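Local coordinates for protein putative retaining b-glycosidase (PDB 5A95) that probably hydrolyses mixed-linkage beta-1,3-1,4-glucans as a retaining glycoside hydrolase of family 5, working as a trimer whose quaternary structure dictates its specificity towards beta-glucans, at residues A[148-153]-A[159-164]; A[163-168]-A[213-218]; A[260-265]-A[271-276]. The protein carries 1 engineered substitution. All coordinates share one frame; numbering follows the deposited sequence. Where two conformers were deposited one is given.

Contact 1 of 3, residues A[148-153]-A[159-164]; sequences PTEQYQ and TTIKET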
loop_
_atom_site.group_PDB
_atom_site.type_symbol
_atom_site.label_atom_id
_atom_site.label_comp_id
_atom_site.label_asym_id
_atom_site.label_seq_id
_atom_site.Cartn_x
_atom_site.Cartn_y
_atom_site.Cartn_z
ATOM N N PRO A 148 -8.971 -5.021 -5.417
ATOM C CA PRO A 148 -7.836 -5.902 -5.062
ATOM C C PRO A 148 -6.487 -5.536 -5.666
ATOM O O PRO A 148 -5.454 -5.787 -5.057
ATOM C CB PRO A 148 -8.293 -7.292 -5.522
ATOM C CG PRO A 148 -9.787 -7.225 -5.341
ATOM C CD PRO A 148 -10.148 -5.821 -5.820
ATOM N N THR A 149 -6.485 -4.958 -6.871
ATOM C CA THR A 149 -5.249 -4.478 -7.496
ATOM C C THR A 149 -5.072 -2.971 -7.341
ATOM O O THR A 149 -4.070 -2.414 -7.801
ATOM C CB THR A 149 -5.191 -4.814 -8.979
ATOM O OG1 THR A 149 -6.337 -4.247 -9.593
ATOM C CG2 THR A 149 -5.103 -6.299 -9.212
ATOM N N GLU A 150 -6.043 -2.294 -6.749
ATOM C CA GLU A 150 -6.011 -0.840 -6.557
ATOM C C GLU A 150 -5.823 -0.102 -7.885
ATOM O O GLU A 150 -5.043 0.838 -7.952
ATOM C CB GLU A 150 -4.985 -0.414 -5.474
ATOM C CG GLU A 150 -5.249 -1.098 -4.136
ATOM C CD GLU A 150 -4.221 -0.833 -3.089
ATOM O OE1 GLU A 150 -3.142 -0.338 -3.453
ATOM O OE2 GLU A 150 -4.469 -1.112 -1.878
ATOM N N GLN A 151 -6.577 -0.517 -8.894
ATOM C CA GLN A 151 -6.557 0.105 -10.216
ATOM C C GLN A 151 -7.988 0.502 -10.586
ATOM O O GLN A 151 -8.923 -0.255 -10.352
ATOM C CB GLN A 151 -6.006 -0.843 -11.305
ATOM C CG GLN A 151 -4.668 -1.455 -10.994
ATOM C CD GLN A 151 -3.541 -0.453 -10.932
ATOM O OE1 GLN A 151 -3.216 0.203 -11.931
ATOM N NE2 GLN A 151 -2.904 -0.346 -9.790
ATOM N N TYR A 152 -8.147 1.677 -11.203
ATOM C CA TYR A 152 -9.463 2.314 -11.334
ATOM C C TYR A 152 -9.732 2.899 -12.696
ATOM O O TYR A 152 -8.812 3.147 -13.513
ATOM C CB TYR A 152 -9.653 3.394 -10.231
ATOM C CG TYR A 152 -9.352 2.812 -8.873
ATOM C CD1 TYR A 152 -10.289 2.072 -8.178
ATOM C CD2 TYR A 152 -8.103 2.950 -8.324
ATOM C CE1 TYR A 152 -9.979 1.447 -6.990
ATOM C CE2 TYR A 152 -7.769 2.343 -7.136
ATOM C CZ TYR A 152 -8.724 1.613 -6.437
ATOM O OH TYR A 152 -8.380 0.991 -5.264
ATOM N N GLN A 153 -10.996 3.221 -12.929
ATOM C CA GLN A 153 -11.416 3.802 -14.175
ATOM C C GLN A 153 -10.854 5.214 -14.397
ATOM O O GLN A 153 -10.618 5.611 -15.543
ATOM C CB GLN A 153 -12.949 3.776 -14.273
ATOM C CG GLN A 153 -13.493 4.392 -15.558
ATOM C CD GLN A 153 -14.958 4.154 -15.688
ATOM O OE1 GLN A 153 -15.364 3.015 -15.827
ATOM N NE2 GLN A 153 -15.734 5.226 -15.692
ATOM N N THR A 159 -8.243 4.863 -4.941
ATOM C CA THR A 159 -8.220 4.551 -3.542
ATOM C C THR A 159 -7.280 3.379 -3.310
ATOM O O THR A 159 -6.619 2.893 -4.241
ATOM C CB THR A 159 -9.660 4.326 -2.975
ATOM O OG1 THR A 159 -9.615 4.184 -1.541
ATOM C CG2 THR A 159 -10.371 3.119 -3.588
ATOM N N THR A 160 -7.182 2.958 -2.066
ATOM C CA THR A 160 -6.401 1.789 -1.682
ATOM C C THR A 160 -7.261 0.947 -0.754
ATOM O O THR A 160 -8.267 1.413 -0.208
ATOM C CB THR A 160 -5.122 2.174 -0.920
ATOM O OG1 THR A 160 -5.480 2.855 0.293
ATOM C CG2 THR A 160 -4.200 3.031 -1.757
ATOM N N ILE A 161 -6.860 -0.292 -0.549
ATOM C CA ILE A 161 -7.554 -1.114 0.445
ATOM C C ILE A 161 -7.458 -0.445 1.820
ATOM O O ILE A 161 -8.418 -0.393 2.562
ATOM C CB ILE A 161 -7.024 -2.565 0.448
ATOM C CG1 ILE A 161 -7.302 -3.225 -0.899
ATOM C CG2 ILE A 161 -7.681 -3.348 1.570
ATOM C CD1 ILE A 161 -6.696 -4.590 -1.082
ATOM N N LYS A 162 -6.290 0.078 2.168
ATOM C CA LYS A 162 -6.112 0.749 3.437
ATOM C C LYS A 162 -7.072 1.910 3.643
ATOM O O LYS A 162 -7.699 2.042 4.691
ATOM C CB LYS A 162 -4.672 1.224 3.604
ATOM C CG LYS A 162 -4.412 2.000 4.898
ATOM C CD LYS A 162 -2.981 2.545 4.961
ATOM C CE LYS A 162 -2.783 3.360 6.225
ATOM N NZ LYS A 162 -1.455 3.951 6.419
ATOM N N GLU A 163 -7.196 2.738 2.621
ATOM C CA GLU A 163 -8.033 3.928 2.689
ATOM C C GLU A 163 -9.505 3.533 2.728
ATOM O O GLU A 163 -10.301 4.168 3.424
ATOM C CB GLU A 163 -7.778 4.858 1.504
ATOM C CG GLU A 163 -8.635 6.111 1.470
ATOM C CD GLU A 163 -8.387 6.954 0.245
ATOM O OE1 GLU A 163 -8.492 6.389 -0.859
ATOM O OE2 GLU A 163 -8.101 8.155 0.378
ATOM N N THR A 164 -9.876 2.510 1.966
ATOM C CA THR A 164 -11.254 1.995 1.978
ATOM C C THR A 164 -11.660 1.448 3.330
ATOM O O THR A 164 -12.713 1.791 3.876
ATOM C CB THR A 164 -11.417 0.928 0.867
ATOM O OG1 THR A 164 -11.177 1.553 -0.420
ATOM C CG2 THR A 164 -12.794 0.307 0.882
HETATM O O HOH W 1 -3.702 -0.553 0.745
#
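E150 sets its CG anti to its own carbonyl carbon (chi1 -56°) and runs extended from there (chi2 174°), which carries the carboxylate across the backbone of T160 to the first turn of helix 161-174. There OE2 accepts from I161 N at 2.9 Å, along a nearly straight N-H line (169°) that comes from above the carboxylate plane. The same OE2 takes a bond from water 1, 2.8 Å away, and that water accepts in turn from K162 N, so OE2 holds one amide of the opening turn directly and the next through the water. OE2 also lies 3.7 Å from I161 CG1. T160 is the N-cap: its OG1 accepts from E163 N at 2.9 Å, while its CB faces the E150 carboxylate. The carboxylate thus lies at the N-terminal end of the helix, whose dipole would probably stabilise its charge. An alanine in place of E150 is likely to leave I161 N without its acceptor and water 1 with one anchor fewer. The contact joins the loop following strand 136-144 of the family 5 (beta/alpha)8 barrel to the helix after it; E150 and Q151 form a G1 beta bulge opposite Y146. In the second direct bond the Y152 hydroxyl donates to T159 O at 2.8 Å from above the carbonyl plane, while T159 CG2 lies 3.4 Å from Y152 OH. T159 OG1 donates to the anti lone pair of E163 OE1, which also pairs with R112. T159 O has a second donor, K162 NZ of a neighbouring subunit.

Contact 2 of 3, residues A[163-168]-A[213-218]; sequences ETRDFW and IDMIYA. With NA (sodium ion), chain L.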
loop_
_atom_site.group_PDB
_atom_site.type_symbol
_atom_site.label_atom_id
_atom_site.label_comp_id
_atom_site.label_asym_id
_atom_site.label_seq_id
_atom_site.Cartn_x
_atom_site.Cartn_y
_atom_site.Cartn_z
ATOM N N GLU A 163 -7.196 2.738 2.621
ATOM C CA GLU A 163 -8.033 3.928 2.689
ATOM C C GLU A 163 -9.505 3.533 2.728
ATOM O O GLU A 163 -10.301 4.168 3.424
ATOM C CB GLU A 163 -7.778 4.858 1.504
ATOM C CG GLU A 163 -8.635 6.111 1.470
ATOM C CD GLU A 163 -8.387 6.954 0.245
ATOM O OE1 GLU A 163 -8.492 6.389 -0.859
ATOM O OE2 GLU A 163 -8.101 8.155 0.378
ATOM N N THR A 164 -9.876 2.510 1.966
ATOM C CA THR A 164 -11.254 1.995 1.978
ATOM C C THR A 164 -11.660 1.448 3.330
ATOM O O THR A 164 -12.713 1.791 3.876
ATOM C CB THR A 164 -11.417 0.928 0.867
ATOM O OG1 THR A 164 -11.177 1.553 -0.420
ATOM C CG2 THR A 164 -12.794 0.307 0.882
ATOM N N ARG A 165 -10.800 0.617 3.890
ATOM C CA ARG A 165 -11.018 0.094 5.245
ATOM C C ARG A 165 -11.151 1.249 6.240
ATOM O O ARG A 165 -12.016 1.223 7.115
ATOM C CB ARG A 165 -9.845 -0.781 5.683
ATOM C CG ARG A 165 -9.744 -2.138 5.038
ATOM C CD ARG A 165 -8.620 -2.909 5.714
ATOM N NE ARG A 165 -8.300 -4.144 5.048
ATOM C CZ ARG A 165 -9.014 -5.252 5.121
ATOM N NH1 ARG A 165 -10.066 -5.324 5.939
ATOM N NH2 ARG A 165 -8.646 -6.319 4.427
ATOM N N ASP A 166 -10.263 2.234 6.142
ATOM C CA ASP A 166 -10.285 3.344 7.083
ATOM C C ASP A 166 -11.547 4.185 6.970
ATOM O O ASP A 166 -12.100 4.622 7.983
ATOM C CB ASP A 166 -9.025 4.195 6.959
ATOM C CG ASP A 166 -9.082 5.427 7.816
ATOM O OD1 ASP A 166 -8.906 5.287 9.047
ATOM O OD2 ASP A 166 -9.330 6.530 7.300
ATOM N N PHE A 167 -11.995 4.420 5.743
ATOM C CA PHE A 167 -13.272 5.067 5.529
ATOM C C PHE A 167 -14.384 4.349 6.281
ATOM O O PHE A 167 -15.118 4.957 7.070
ATOM C CB PHE A 167 -13.580 5.210 4.033
ATOM C CG PHE A 167 -14.963 5.705 3.725
ATOM C CD1 PHE A 167 -15.264 7.045 3.804
ATOM C CD2 PHE A 167 -15.980 4.812 3.379
ATOM C CE1 PHE A 167 -16.540 7.487 3.544
ATOM C CE2 PHE A 167 -17.260 5.257 3.111
ATOM C CZ PHE A 167 -17.534 6.598 3.189
ATOM N N TRP A 168 -14.481 3.042 6.066
ATOM C CA TRP A 168 -15.559 2.304 6.697
ATOM C C TRP A 168 -15.380 2.226 8.226
ATOM O O TRP A 168 -16.375 2.273 8.967
ATOM C CB TRP A 168 -15.754 0.929 6.049
ATOM C CG TRP A 168 -16.380 1.053 4.695
ATOM C CD1 TRP A 168 -15.828 0.700 3.494
ATOM C CD2 TRP A 168 -17.647 1.660 4.390
ATOM N NE1 TRP A 168 -16.685 1.018 2.483
ATOM C CE2 TRP A 168 -17.814 1.609 2.996
ATOM C CE3 TRP A 168 -18.658 2.249 5.180
ATOM C CZ2 TRP A 168 -18.928 2.119 2.368
ATOM C CZ3 TRP A 168 -19.751 2.762 4.542
ATOM C CH2 TRP A 168 -19.884 2.687 3.161
ATOM N N ILE A 213 -16.982 -6.281 5.729
ATOM C CA ILE A 213 -18.168 -6.551 6.540
ATOM C C ILE A 213 -17.771 -6.901 7.972
ATOM O O ILE A 213 -18.400 -6.436 8.926
ATOM C CB ILE A 213 -19.026 -7.652 5.899
ATOM C CG1 ILE A 213 -19.674 -7.112 4.607
ATOM C CG2 ILE A 213 -20.107 -8.111 6.873
ATOM C CD1 ILE A 213 -20.126 -8.202 3.674
ATOM N N ASP A 214 -16.735 -7.715 8.132
ATOM C CA ASP A 214 -16.338 -8.090 9.495
ATOM C C ASP A 214 -15.904 -6.884 10.316
ATOM O O ASP A 214 -16.237 -6.794 11.486
ATOM C CB ASP A 214 -15.244 -9.160 9.446
ATOM C CG ASP A 214 -15.760 -10.517 9.021
ATOM O OD1 ASP A 214 -16.988 -10.737 9.074
ATOM O OD2 ASP A 214 -14.944 -11.377 8.621
ATOM N N MET A 215 -15.138 -5.969 9.722
ATOM C CA MET A 215 -14.743 -4.752 10.422
ATOM C C MET A 215 -15.936 -3.905 10.812
ATOM O O MET A 215 -15.991 -3.344 11.894
ATOM C CB MET A 215 -13.869 -3.831 9.544
ATOM C CG MET A 215 -12.466 -4.245 9.277
ATOM S SD MET A 215 -11.743 -3.073 8.101
ATOM C CE MET A 215 -11.535 -1.644 9.183
ATOM N N ILE A 216 -16.879 -3.780 9.881
ATOM C CA ILE A 216 -18.076 -2.986 10.098
ATOM C C ILE A 216 -18.935 -3.601 11.215
ATOM O O ILE A 216 -19.331 -2.921 12.178
ATOM C CB ILE A 216 -18.857 -2.841 8.792
ATOM C CG1 ILE A 216 -18.080 -1.938 7.819
ATOM C CG2 ILE A 216 -20.252 -2.281 9.032
ATOM C CD1 ILE A 216 -18.591 -1.993 6.396
ATOM N N TYR A 217 -19.216 -4.898 11.090
ATOM C CA TYR A 217 -20.070 -5.583 12.067
ATOM C C TYR A 217 -19.475 -5.610 13.460
ATOM O O TYR A 217 -20.234 -5.607 14.437
ATOM C CB TYR A 217 -20.409 -6.986 11.573
ATOM C CG TYR A 217 -21.541 -7.078 10.565
ATOM C CD1 TYR A 217 -22.318 -5.978 10.186
ATOM C CD2 TYR A 217 -21.862 -8.319 10.014
ATOM C CE1 TYR A 217 -23.378 -6.129 9.324
ATOM C CE2 TYR A 217 -22.915 -8.468 9.136
ATOM C CZ TYR A 217 -23.666 -7.362 8.788
ATOM O OH TYR A 217 -24.764 -7.502 7.959
ATOM N N ALA A 218 -18.150 -5.623 13.557
ATOM C CA ALA A 218 -17.494 -5.568 14.857
ATOM C C ALA A 218 -17.796 -4.254 15.571
ATOM O O ALA A 218 -17.688 -4.188 16.794
ATOM C CB ALA A 218 -15.977 -5.745 14.705
HETATM NA NA NA L . -14.580 -0.937 12.133
HETATM O O HOH W 2 -15.359 1.312 13.500
#
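R165 and M215 make the one polar contact between the two helical segments, a weak hydrogen bond from R165 NH1 to M215 SD of 3.5 Å with an N-H...S angle of 158°. The sulfur lies at the edge of the guanidinium, in its plane. The stronger partner of NH1 is S211 OG, one turn earlier on the helix that carries M215, so the thioether is a secondary acceptor for a group that S211 already holds.

Van der Waals packing carries the rest. The R165 chain is extended from CG to NE and the thioether crosses it at about a right angle, with SD 3.8 Å from R165 CG and a similar distance from CB and CD. A bend at chi3 of M215 (73°) turns CE back toward helix 161-174, where it lies 3.6 Å from R165 O. Further along, I216 CD1 meets W168 CB at 4.1 Å, where the CA atoms of the two residues are 6.8 Å apart; the end of the indole leads away from I216. F167 CE2 lies over one face of that indole, displaced toward its rim.

Metal coordination adds a third element. The sodium ion is bound by M215 O and by water 2, each at 2.8 Å, and T196 O of a neighbouring subunit, whose Q151 packs on R165, completes the ligands identified, so the ion bridges two copies of the protein.

Helices 161-174 and 202-219 are consecutive outer helices of the (beta/alpha)8 barrel; I216 also packs on T172 of the first, and I213, a turn before I216 on the second, reaches strand 224-227.

Contact 3 of 3, residues A[260-265]-A[271-276]; sequences AKPEVK and FKLWDE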
loop_
_atom_site.group_PDB
_atom_site.type_symbol
_atom_site.label_atom_id
_atom_site.label_comp_id
_atom_site.label_asym_id
_atom_site.label_seq_id
_atom_site.Cartn_x
_atom_site.Cartn_y
_atom_site.Cartn_z
ATOM N N ALA A 260 -28.311 -4.555 -20.538
ATOM C CA ALA A 260 -28.905 -5.692 -21.244
ATOM C C ALA A 260 -29.072 -5.315 -22.706
ATOM O O ALA A 260 -29.528 -4.220 -23.006
ATOM C CB ALA A 260 -30.246 -6.051 -20.635
ATOM N N LYS A 261 -28.778 -6.251 -23.602
ATOM C CA LYS A 261 -28.764 -5.993 -25.031
ATOM C C LYS A 261 -29.580 -7.058 -25.770
ATOM O O LYS A 261 -29.044 -7.842 -26.557
ATOM C CB LYS A 261 -27.322 -5.914 -25.565
ATOM C CG LYS A 261 -26.521 -4.813 -24.899
ATOM C CD LYS A 261 -25.079 -4.735 -25.366
ATOM C CE LYS A 261 -24.315 -3.626 -24.658
ATOM N NZ LYS A 261 -24.198 -3.878 -23.196
ATOM N N PRO A 262 -30.906 -7.061 -25.545
ATOM C CA PRO A 262 -31.725 -7.998 -26.330
ATOM C C PRO A 262 -31.727 -7.629 -27.802
ATOM O O PRO A 262 -31.702 -6.455 -28.152
ATOM C CB PRO A 262 -33.124 -7.804 -25.765
ATOM C CG PRO A 262 -33.112 -6.396 -25.228
ATOM C CD PRO A 262 -31.727 -6.168 -24.711
ATOM N N GLU A 263 -31.806 -8.633 -28.646
ATOM C CA GLU A 263 -31.857 -8.400 -30.076
ATOM C C GLU A 263 -33.169 -7.764 -30.489
ATOM O O GLU A 263 -33.200 -6.931 -31.359
ATOM C CB GLU A 263 -31.629 -9.719 -30.799
ATOM C CG GLU A 263 -30.204 -10.262 -30.557
ATOM C CD GLU A 263 -29.965 -11.675 -31.055
ATOM O OE1 GLU A 263 -30.906 -12.365 -31.531
ATOM O OE2 GLU A 263 -28.806 -12.100 -30.945
ATOM N N VAL A 264 -34.233 -8.155 -29.817
ATOM C CA VAL A 264 -35.527 -7.562 -30.012
ATOM C C VAL A 264 -35.947 -6.886 -28.705
ATOM O O VAL A 264 -36.081 -7.539 -27.656
ATOM C CB VAL A 264 -36.588 -8.606 -30.426
ATOM C CG1 VAL A 264 -37.968 -7.954 -30.530
ATOM C CG2 VAL A 264 -36.220 -9.253 -31.760
ATOM N N LYS A 265 -36.155 -5.573 -28.768
ATOM C CA LYS A 265 -36.528 -4.786 -27.608
ATOM C C LYS A 265 -38.026 -4.905 -27.364
ATOM O O LYS A 265 -38.854 -4.400 -28.133
ATOM C CB LYS A 265 -36.160 -3.323 -27.800
ATOM C CG LYS A 265 -34.663 -3.049 -27.821
ATOM C CD LYS A 265 -34.393 -1.538 -27.799
ATOM C CE LYS A 265 -32.919 -1.192 -27.589
ATOM N NZ LYS A 265 -32.216 -1.400 -28.868
ATOM N N PHE A 271 -36.911 -8.124 -19.345
ATOM C CA PHE A 271 -37.163 -8.701 -18.024
ATOM C C PHE A 271 -36.341 -9.972 -17.855
ATOM O O PHE A 271 -35.801 -10.229 -16.768
ATOM C CB PHE A 271 -38.643 -9.051 -17.837
ATOM C CG PHE A 271 -39.591 -7.872 -17.795
ATOM C CD1 PHE A 271 -39.154 -6.565 -17.682
ATOM C CD2 PHE A 271 -40.947 -8.089 -17.869
ATOM C CE1 PHE A 271 -40.042 -5.509 -17.633
ATOM C CE2 PHE A 271 -41.867 -7.030 -17.829
ATOM C CZ PHE A 271 -41.409 -5.744 -17.681
ATOM N N LYS A 272 -36.257 -10.793 -18.904
ATOM C CA LYS A 272 -35.528 -12.033 -18.803
ATOM C C LYS A 272 -34.025 -11.777 -18.571
ATOM O O LYS A 272 -33.395 -12.390 -17.725
ATOM C CB LYS A 272 -35.736 -12.909 -20.053
ATOM C CG LYS A 272 -34.922 -14.204 -20.017
ATOM C CD LYS A 272 -35.485 -15.392 -20.778
ATOM C CE LYS A 272 -35.332 -16.706 -19.986
ATOM N NZ LYS A 272 -34.150 -16.838 -19.062
ATOM N N LEU A 273 -33.459 -10.872 -19.356
ATOM C CA LEU A 273 -32.056 -10.558 -19.202
ATOM C C LEU A 273 -31.763 -9.936 -17.836
ATOM O O LEU A 273 -30.750 -10.258 -17.202
ATOM C CB LEU A 273 -31.580 -9.649 -20.338
ATOM C CG LEU A 273 -31.418 -10.358 -21.666
ATOM C CD1 LEU A 273 -31.294 -9.374 -22.801
ATOM C CD2 LEU A 273 -30.211 -11.260 -21.634
ATOM N N TRP A 274 -32.630 -9.041 -17.383
ATOM C CA TRP A 274 -32.464 -8.473 -16.053
ATOM C C TRP A 274 -32.542 -9.537 -14.966
ATOM O O TRP A 274 -31.730 -9.560 -14.048
ATOM C CB TRP A 274 -33.480 -7.365 -15.784
ATOM C CG TRP A 274 -33.283 -6.137 -16.620
ATOM C CD1 TRP A 274 -32.128 -5.714 -17.215
ATOM C CD2 TRP A 274 -34.273 -5.137 -16.931
ATOM N NE1 TRP A 274 -32.352 -4.554 -17.912
ATOM C CE2 TRP A 274 -33.651 -4.164 -17.752
ATOM C CE3 TRP A 274 -35.638 -5.007 -16.652
ATOM C CZ2 TRP A 274 -34.341 -3.064 -18.249
ATOM C CZ3 TRP A 274 -36.310 -3.927 -17.136
ATOM C CH2 TRP A 274 -35.662 -2.959 -17.935
ATOM N N ASP A 275 -33.484 -10.458 -15.097
ATOM C CA ASP A 275 -33.598 -11.476 -14.074
ATOM C C ASP A 275 -32.369 -12.383 -14.069
ATOM O O ASP A 275 -31.903 -12.782 -12.987
ATOM C CB ASP A 275 -34.898 -12.263 -14.222
ATOM C CG ASP A 275 -35.415 -12.754 -12.895
ATOM O OD1 ASP A 275 -36.167 -12.029 -12.215
ATOM O OD2 ASP A 275 -35.037 -13.866 -12.536
ATOM N N GLU A 276 -31.810 -12.667 -15.242
ATOM C CA GLU A 276 -30.662 -13.548 -15.327
ATOM C C GLU A 276 -29.441 -13.004 -14.606
ATOM O O GLU A 276 -28.753 -13.733 -13.899
ATOM C CB GLU A 276 -30.303 -13.815 -16.807
ATOM C CG GLU A 276 -31.279 -14.762 -17.485
ATOM C CD GLU A 276 -30.996 -14.999 -18.956
ATOM O OE1 GLU A 276 -30.032 -14.434 -19.505
ATOM O OE2 GLU A 276 -31.755 -15.789 -19.557
HETATM O O HOH W 3 -30.556 -2.832 -19.473
#
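The irregular segment 260-265 passes beside helix 267-279 and comes nearest where the CA atoms of A260 and L273 lie 6.1 Å apart. The side chains that meet are small or apolar, and direct contact between the segments is van der Waals packing. A260 directs its methyl toward the helix, where CB touches L273 CB at 3.8 Å. The same methyl rests against the pyrrole part of W274, at 3.9 Å from CD1 and about as far from NE1, approaching the indole obliquely. The methyl is thus wedged between two successive residues of one helical turn.

L273 reaches further along the segment. With CG anti to its carbonyl carbon (chi1 -74°) and chi2 of 166°, its CD1 branch is laid against the proline ring, crossing it obliquely. CD1 is 3.6 Å from P262 N and 3.8 Å from P262 CD, and it also lies near the amide of K261. One leucine branch therefore spans the K261-P262 junction, where the proline nitrogen has no hydrogen to donate.

The polar link is made by water 3. It accepts from A260 N at 3.0 Å and from W274 NE1 at 2.9 Å, lying at the edge of the indole in its plane, and so satisfies both donors with a single oxygen. On a flank of the helix, apart from the contact, K272 NZ and E276 OE2 form an i to i+4 salt bridge. W274 also meets F270 and W278 and reaches helix 312-323, while A260 packs on Y234. The arrangement belongs to a beta-alpha connection of the family 5 (beta/alpha)8 barrel: here the long loop after strand 250-252 folds back onto helix 267-279.

In the fold
Along the chain, contact 1 comes first, closing the short loop between the strand at 151-152 and helix 161-174. Contact 2 begins on that same helix, sharing E163 and T164 with contact 1, and closes a longer excursion of 44 residues, which passes through strand 181-185 and into helix 202-219. These two are in succession, overlapping rather than nested, with centres about 14 Å apart, and both reach neighbouring subunits. Contact 3 follows in series, closing five residues between the loop after strand 250-252 and helix 267-279; its centre lies about 32 Å from that of contact 1, and no other chain of the assembly touches it.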